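Local coordinates for protein lytic Polysaccharide Monooxygenase (Phytophthora infestans, PDB 6Z5Y) that binds copper through its N-terminal catalytic domain and probably cleaves plant pectin oxidatively as a secreted monooxygenase during infection, at residues G93-D105 and G142-R154. Sequence-based numbering, arbitrary orientation.
Sequences GIVHAGPCEIWLD and GCMLRFYWLALQR. With CU (copper (II) ion), chain C.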
loop_
_atom_site.group_PDB
_atom_site.type_symbol
_atom_site.label_atom_id
_atom_site.label_comp_id
_atom_site.label_asym_id
_atom_site.label_seq_id
_atom_site.Cartn_x
_atom_site.Cartn_y
_atom_site.Cartn_z
ATOM N N GLY A 93 2.210 -1.550 13.216
ATOM C CA GLY A 93 1.677 -2.824 12.756
ATOM C C GLY A 93 0.516 -2.633 11.820
ATOM O O GLY A 93 -0.074 -1.531 11.763
ATOM N N ILE A 94 0.154 -3.698 11.143
ATOM C CA ILE A 94 -0.960 -3.661 10.184
ATOM C C ILE A 94 -2.211 -4.279 10.823
ATOM O O ILE A 94 -2.157 -5.449 11.229
ATOM C CB ILE A 94 -0.568 -4.365 8.878
ATOM C CG1 ILE A 94 0.583 -3.649 8.177
ATOM C CG2 ILE A 94 -1.791 -4.520 7.997
ATOM C CD1 ILE A 94 1.160 -4.424 7.020
ATOM N N VAL A 95 -3.289 -3.498 10.926
ATOM C CA VAL A 95 -4.489 -3.936 11.673
ATOM C C VAL A 95 -5.703 -4.007 10.792
ATOM O O VAL A 95 -6.780 -4.179 11.347
ATOM C CB VAL A 95 -4.791 -3.050 12.906
ATOM C CG1 VAL A 95 -3.613 -2.912 13.831
ATOM C CG2 VAL A 95 -5.370 -1.690 12.498
ATOM N N HIS A 96 -5.578 -3.881 9.474
ATOM C CA HIS A 96 -6.707 -4.101 8.560
ATOM C C HIS A 96 -6.315 -5.137 7.531
ATOM O O HIS A 96 -5.175 -5.112 7.064
ATOM C CB HIS A 96 -7.117 -2.837 7.806
ATOM C CG HIS A 96 -7.219 -1.622 8.664
ATOM N ND1 HIS A 96 -8.092 -1.512 9.723
ATOM C CD2 HIS A 96 -6.605 -0.430 8.571
ATOM C CE1 HIS A 96 -7.950 -0.312 10.267
ATOM N NE2 HIS A 96 -7.063 0.384 9.572
ATOM N N ALA A 97 -7.250 -6.007 7.180
ATOM C CA ALA A 97 -7.064 -6.960 6.083
ATOM C C ALA A 97 -6.996 -6.228 4.750
ATOM O O ALA A 97 -7.500 -5.127 4.594
ATOM C CB ALA A 97 -8.169 -7.958 6.055
ATOM N N GLY A 98 -6.395 -6.879 3.766
ATOM C CA GLY A 98 -6.480 -6.455 2.361
ATOM C C GLY A 98 -5.121 -6.442 1.677
ATOM O O GLY A 98 -4.077 -6.529 2.337
ATOM N N PRO A 99 -5.137 -6.333 0.351
ATOM C CA PRO A 99 -3.914 -6.460 -0.423
ATOM C C PRO A 99 -3.059 -5.190 -0.381
ATOM O O PRO A 99 -3.560 -4.065 -0.310
ATOM C CB PRO A 99 -4.446 -6.691 -1.842
ATOM C CG PRO A 99 -5.785 -5.970 -1.851
ATOM C CD PRO A 99 -6.352 -6.222 -0.470
ATOM N N CYS A 100 -1.761 -5.400 -0.507
ATOM C CA CYS A 100 -0.827 -4.281 -0.612
ATOM C C CYS A 100 0.322 -4.697 -1.505
ATOM O O CYS A 100 0.544 -5.886 -1.819
ATOM C CB CYS A 100 -0.381 -3.737 0.736
ATOM S SG CYS A 100 0.982 -4.584 1.538
ATOM N N GLU A 101 1.064 -3.686 -1.950
ATOM C CA GLU A 101 2.159 -3.909 -2.880
ATOM C C GLU A 101 3.102 -2.724 -2.858
ATOM O O GLU A 101 2.734 -1.605 -2.501
ATOM C CB GLU A 101 1.620 -4.216 -4.266
ATOM C CG GLU A 101 0.799 -3.090 -4.834
ATOM C CD GLU A 101 -0.107 -3.510 -5.976
ATOM O OE1 GLU A 101 -0.923 -4.443 -5.777
ATOM O OE2 GLU A 101 -0.073 -2.865 -7.024
ATOM N N ILE A 102 4.323 -3.004 -3.277
ATOM C CA ILE A 102 5.405 -1.999 -3.401
ATOM C C ILE A 102 5.951 -2.088 -4.811
ATOM O O ILE A 102 6.283 -3.202 -5.294
ATOM C CB ILE A 102 6.509 -2.234 -2.374
ATOM C CG1 ILE A 102 5.979 -2.156 -0.952
ATOM C CG2 ILE A 102 7.647 -1.229 -2.571
ATOM C CD1 ILE A 102 6.946 -2.592 0.127
ATOM N N TRP A 103 6.093 -0.934 -5.439
ATOM C CA TRP A 103 6.697 -0.771 -6.766
ATOM C C TRP A 103 7.921 0.113 -6.661
ATOM O O TRP A 103 7.950 1.048 -5.854
ATOM C CB TRP A 103 5.694 -0.104 -7.699
ATOM C CG TRP A 103 4.465 -0.893 -7.999
ATOM C CD1 TRP A 103 3.418 -1.152 -7.163
ATOM C CD2 TRP A 103 4.135 -1.478 -9.247
ATOM N NE1 TRP A 103 2.458 -1.877 -7.813
ATOM C CE2 TRP A 103 2.872 -2.090 -9.100
ATOM C CE3 TRP A 103 4.764 -1.519 -10.504
ATOM C CZ2 TRP A 103 2.210 -2.702 -10.157
ATOM C CZ3 TRP A 103 4.106 -2.129 -11.552
ATOM C CH2 TRP A 103 2.853 -2.722 -11.363
ATOM N N LEU A 104 8.902 -0.148 -7.499
ATOM C CA LEU A 104 10.051 0.751 -7.714
ATOM C C LEU A 104 9.972 1.170 -9.170
ATOM O O LEU A 104 10.135 0.321 -10.080
ATOM C CB LEU A 104 11.378 0.049 -7.397
ATOM C CG LEU A 104 11.490 -0.489 -5.987
ATOM C CD1 LEU A 104 12.808 -1.194 -5.800
ATOM C CD2 LEU A 104 11.323 0.594 -4.937
ATOM N N ASP A 105 9.594 2.404 -9.417
ATOM C CA ASP A 105 9.137 2.821 -10.753
ATOM C C ASP A 105 8.126 1.781 -11.237
ATOM O O ASP A 105 7.143 1.502 -10.514
ATOM C CB ASP A 105 10.314 3.155 -11.671
ATOM C CG ASP A 105 11.174 4.286 -11.110
ATOM O OD1 ASP A 105 10.581 5.208 -10.543
ATOM O OD2 ASP A 105 12.407 4.231 -11.319
ATOM N N GLY A 142 18.186 6.312 -9.407
ATOM C CA GLY A 142 17.236 6.334 -8.302
ATOM C C GLY A 142 15.947 5.725 -8.763
ATOM O O GLY A 142 15.869 5.107 -9.825
ATOM N N CYS A 143 14.923 5.932 -7.988
ATOM C CA CYS A 143 13.608 5.358 -8.343
ATOM C C CYS A 143 12.576 6.027 -7.466
ATOM O O CYS A 143 12.898 6.519 -6.396
ATOM C CB CYS A 143 13.518 3.844 -8.172
ATOM S SG CYS A 143 13.914 3.351 -6.493
ATOM N N MET A 144 11.346 5.979 -7.891
ATOM C CA MET A 144 10.227 6.289 -7.004
ATOM C C MET A 144 9.662 4.988 -6.442
ATOM O O MET A 144 9.140 4.147 -7.194
ATOM C CB MET A 144 9.126 7.017 -7.772
ATOM C CG MET A 144 7.997 7.514 -6.878
ATOM S SD MET A 144 8.515 8.704 -5.640
ATOM C CE MET A 144 9.213 9.950 -6.694
ATOM N N LEU A 145 9.720 4.862 -5.123
ATOM C CA LEU A 145 8.991 3.766 -4.455
ATOM C C LEU A 145 7.535 4.182 -4.333
ATOM O O LEU A 145 7.231 5.300 -3.946
ATOM C CB LEU A 145 9.597 3.491 -3.090
ATOM C CG LEU A 145 8.911 2.358 -2.308
ATOM C CD1 LEU A 145 9.891 1.699 -1.337
ATOM C CD2 LEU A 145 7.699 2.847 -1.519
ATOM N N ARG A 146 6.640 3.284 -4.722
ATOM C CA ARG A 146 5.211 3.518 -4.517
ATOM C C ARG A 146 4.625 2.362 -3.747
ATOM O O ARG A 146 4.818 1.191 -4.104
ATOM C CB ARG A 146 4.479 3.745 -5.830
ATOM C CG ARG A 146 4.857 5.070 -6.481
ATOM C CD ARG A 146 4.093 5.312 -7.768
ATOM N NE ARG A 146 4.391 6.611 -8.377
ATOM C CZ ARG A 146 5.420 6.868 -9.188
ATOM N NH1 ARG A 146 6.270 5.912 -9.541
ATOM N NH2 ARG A 146 5.590 8.088 -9.672
ATOM N N PHE A 147 3.903 2.702 -2.694
ATOM C CA PHE A 147 3.158 1.740 -1.855
ATOM C C PHE A 147 1.687 1.955 -2.088
ATOM O O PHE A 147 1.222 3.118 -2.092
ATOM C CB PHE A 147 3.510 1.988 -0.393
ATOM C CG PHE A 147 2.737 1.173 0.605
ATOM C CD1 PHE A 147 2.917 -0.195 0.657
ATOM C CD2 PHE A 147 1.790 1.751 1.432
ATOM C CE1 PHE A 147 2.225 -0.940 1.614
ATOM C CE2 PHE A 147 1.092 1.009 2.365
ATOM C CZ PHE A 147 1.311 -0.338 2.453
ATOM N N TYR A 148 0.965 0.867 -2.226
ATOM C CA TYR A 148 -0.500 0.871 -2.346
ATOM C C TYR A 148 -1.044 -0.167 -1.388
ATOM O O TYR A 148 -0.569 -1.316 -1.404
ATOM C CB TYR A 148 -0.923 0.517 -3.756
ATOM C CG TYR A 148 -0.447 1.443 -4.842
ATOM C CD1 TYR A 148 0.801 1.326 -5.411
ATOM C CD2 TYR A 148 -1.285 2.450 -5.319
ATOM C CE1 TYR A 148 1.206 2.214 -6.421
ATOM C CE2 TYR A 148 -0.905 3.329 -6.314
ATOM C CZ TYR A 148 0.348 3.213 -6.864
ATOM O OH TYR A 148 0.771 4.047 -7.881
ATOM N N TRP A 149 -2.083 0.203 -0.681
ATOM C CA TRP A 149 -2.745 -0.725 0.251
ATOM C C TRP A 149 -4.244 -0.439 0.177
ATOM O O TRP A 149 -4.673 0.707 0.384
ATOM C CB TRP A 149 -2.216 -0.530 1.670
ATOM C CG TRP A 149 -2.825 -1.355 2.758
ATOM C CD1 TRP A 149 -3.371 -2.597 2.668
ATOM C CD2 TRP A 149 -2.861 -0.983 4.142
ATOM N NE1 TRP A 149 -3.785 -3.010 3.905
ATOM C CE2 TRP A 149 -3.449 -2.055 4.837
ATOM C CE3 TRP A 149 -2.421 0.136 4.855
ATOM C CZ2 TRP A 149 -3.631 -2.018 6.228
ATOM C CZ3 TRP A 149 -2.616 0.176 6.211
ATOM C CH2 TRP A 149 -3.208 -0.880 6.893
ATOM N N LEU A 150 -5.006 -1.465 -0.160
ATOM C CA LEU A 150 -6.474 -1.393 -0.106
ATOM C C LEU A 150 -6.919 -2.120 1.142
ATOM O O LEU A 150 -6.947 -3.362 1.185
ATOM C CB LEU A 150 -7.048 -2.035 -1.350
ATOM C CG LEU A 150 -8.556 -1.869 -1.484
ATOM C CD1 LEU A 150 -8.894 -0.449 -1.836
ATOM C CD2 LEU A 150 -9.159 -2.852 -2.438
ATOM N N ALA A 151 -7.184 -1.331 2.187
ATOM C CA ALA A 151 -7.621 -1.894 3.463
ATOM C C ALA A 151 -9.121 -2.102 3.402
ATOM O O ALA A 151 -9.883 -1.282 2.869
ATOM C CB ALA A 151 -7.248 -0.973 4.583
ATOM N N LEU A 152 -9.539 -3.240 3.905
ATOM C CA LEU A 152 -10.949 -3.667 3.978
ATOM C C LEU A 152 -11.333 -3.614 5.455
ATOM O O LEU A 152 -10.662 -4.258 6.283
ATOM C CB LEU A 152 -11.073 -5.083 3.418
ATOM C CG LEU A 152 -10.444 -5.313 2.049
ATOM C CD1 LEU A 152 -10.478 -6.800 1.728
ATOM C CD2 LEU A 152 -11.167 -4.511 0.969
ATOM N N GLN A 153 -12.357 -2.854 5.811
ATOM C CA GLN A 153 -12.698 -2.730 7.257
ATOM C C GLN A 153 -14.208 -2.590 7.360
ATOM O O GLN A 153 -14.882 -2.181 6.405
ATOM C CB GLN A 153 -11.958 -1.586 7.983
ATOM C CG GLN A 153 -12.263 -1.459 9.486
ATOM C CD GLN A 153 -11.498 -0.352 10.188
ATOM O OE1 GLN A 153 -11.126 0.663 9.583
ATOM N NE2 GLN A 153 -11.289 -0.524 11.486
ATOM N N ARG A 154 -14.726 -3.034 8.494
ATOM C CA ARG A 154 -16.148 -2.875 8.850
ATOM C C ARG A 154 -16.284 -1.748 9.870
ATOM O O ARG A 154 -15.632 -1.781 10.921
ATOM C CB ARG A 154 -16.696 -4.181 9.402
ATOM C CG ARG A 154 -16.454 -5.371 8.501
ATOM C CD ARG A 154 -16.904 -6.655 9.141
ATOM N NE ARG A 154 -16.489 -7.843 8.410
ATOM C CZ ARG A 154 -17.171 -8.429 7.431
ATOM N NH1 ARG A 154 -18.302 -7.889 7.018
ATOM N NH2 ARG A 154 -16.739 -9.524 6.833
HETATM CU CU CU C . -6.505 2.187 9.895
HETATM O O HOH W 1 -3.573 -5.919 4.975
HETATM O O HOH W 2 -9.817 -5.516 8.464
HETATM O O HOH W 3 6.637 3.268 -8.425
HETATM O O HOH W 4 8.288 6.098 -11.645
#
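E101 and W103 pair antiparallel with Y148 and R146, two hydrogen-bonded pairs in which each residue gives its N-H and receives one; W103 N to R146 O measures 2.8 Å. Beyond the strand, L150 N and L152 N also donate to P99 O and A97 O. At the far end D105 N binds M144 O, while M144 N reaches D105 OD1 (2.9 Å) from above the carboxylate plane. Two waters, both held by R146 NH1, bridge it to D105, one at the backbone O and the other at OD1.

Apolar packing fills the face of C100, I102, L104, L145, F147 and W149. I102 CG2 lies 3.8 Å from L145 CG. The W149 indole extends toward residues 94-98 because its chi1 of 177° turns CG away from the backbone N; there I94 CG2 meets CZ2 at 3.6 Å and the H96 carbonyl O lies at the ring edge. On the reverse face W103 NE1 donates to E101 OE2, 2.8 Å away in the indole plane.

H96 NE2 binds copper at 1.9 Å and with the N-terminal H1 forms the histidine brace of LPMOs; Y164 completes the metal site. The H96 imidazole lies against W149 CH2, A151 CB and the Q153 amide, which is turned 49° from it.

Strand 143-155 runs between 158-170 and 100-104 in the five-stranded sheet; helix 56-60 packs on P99, R146 and Y148, and helix 36-47 on L150 and L152.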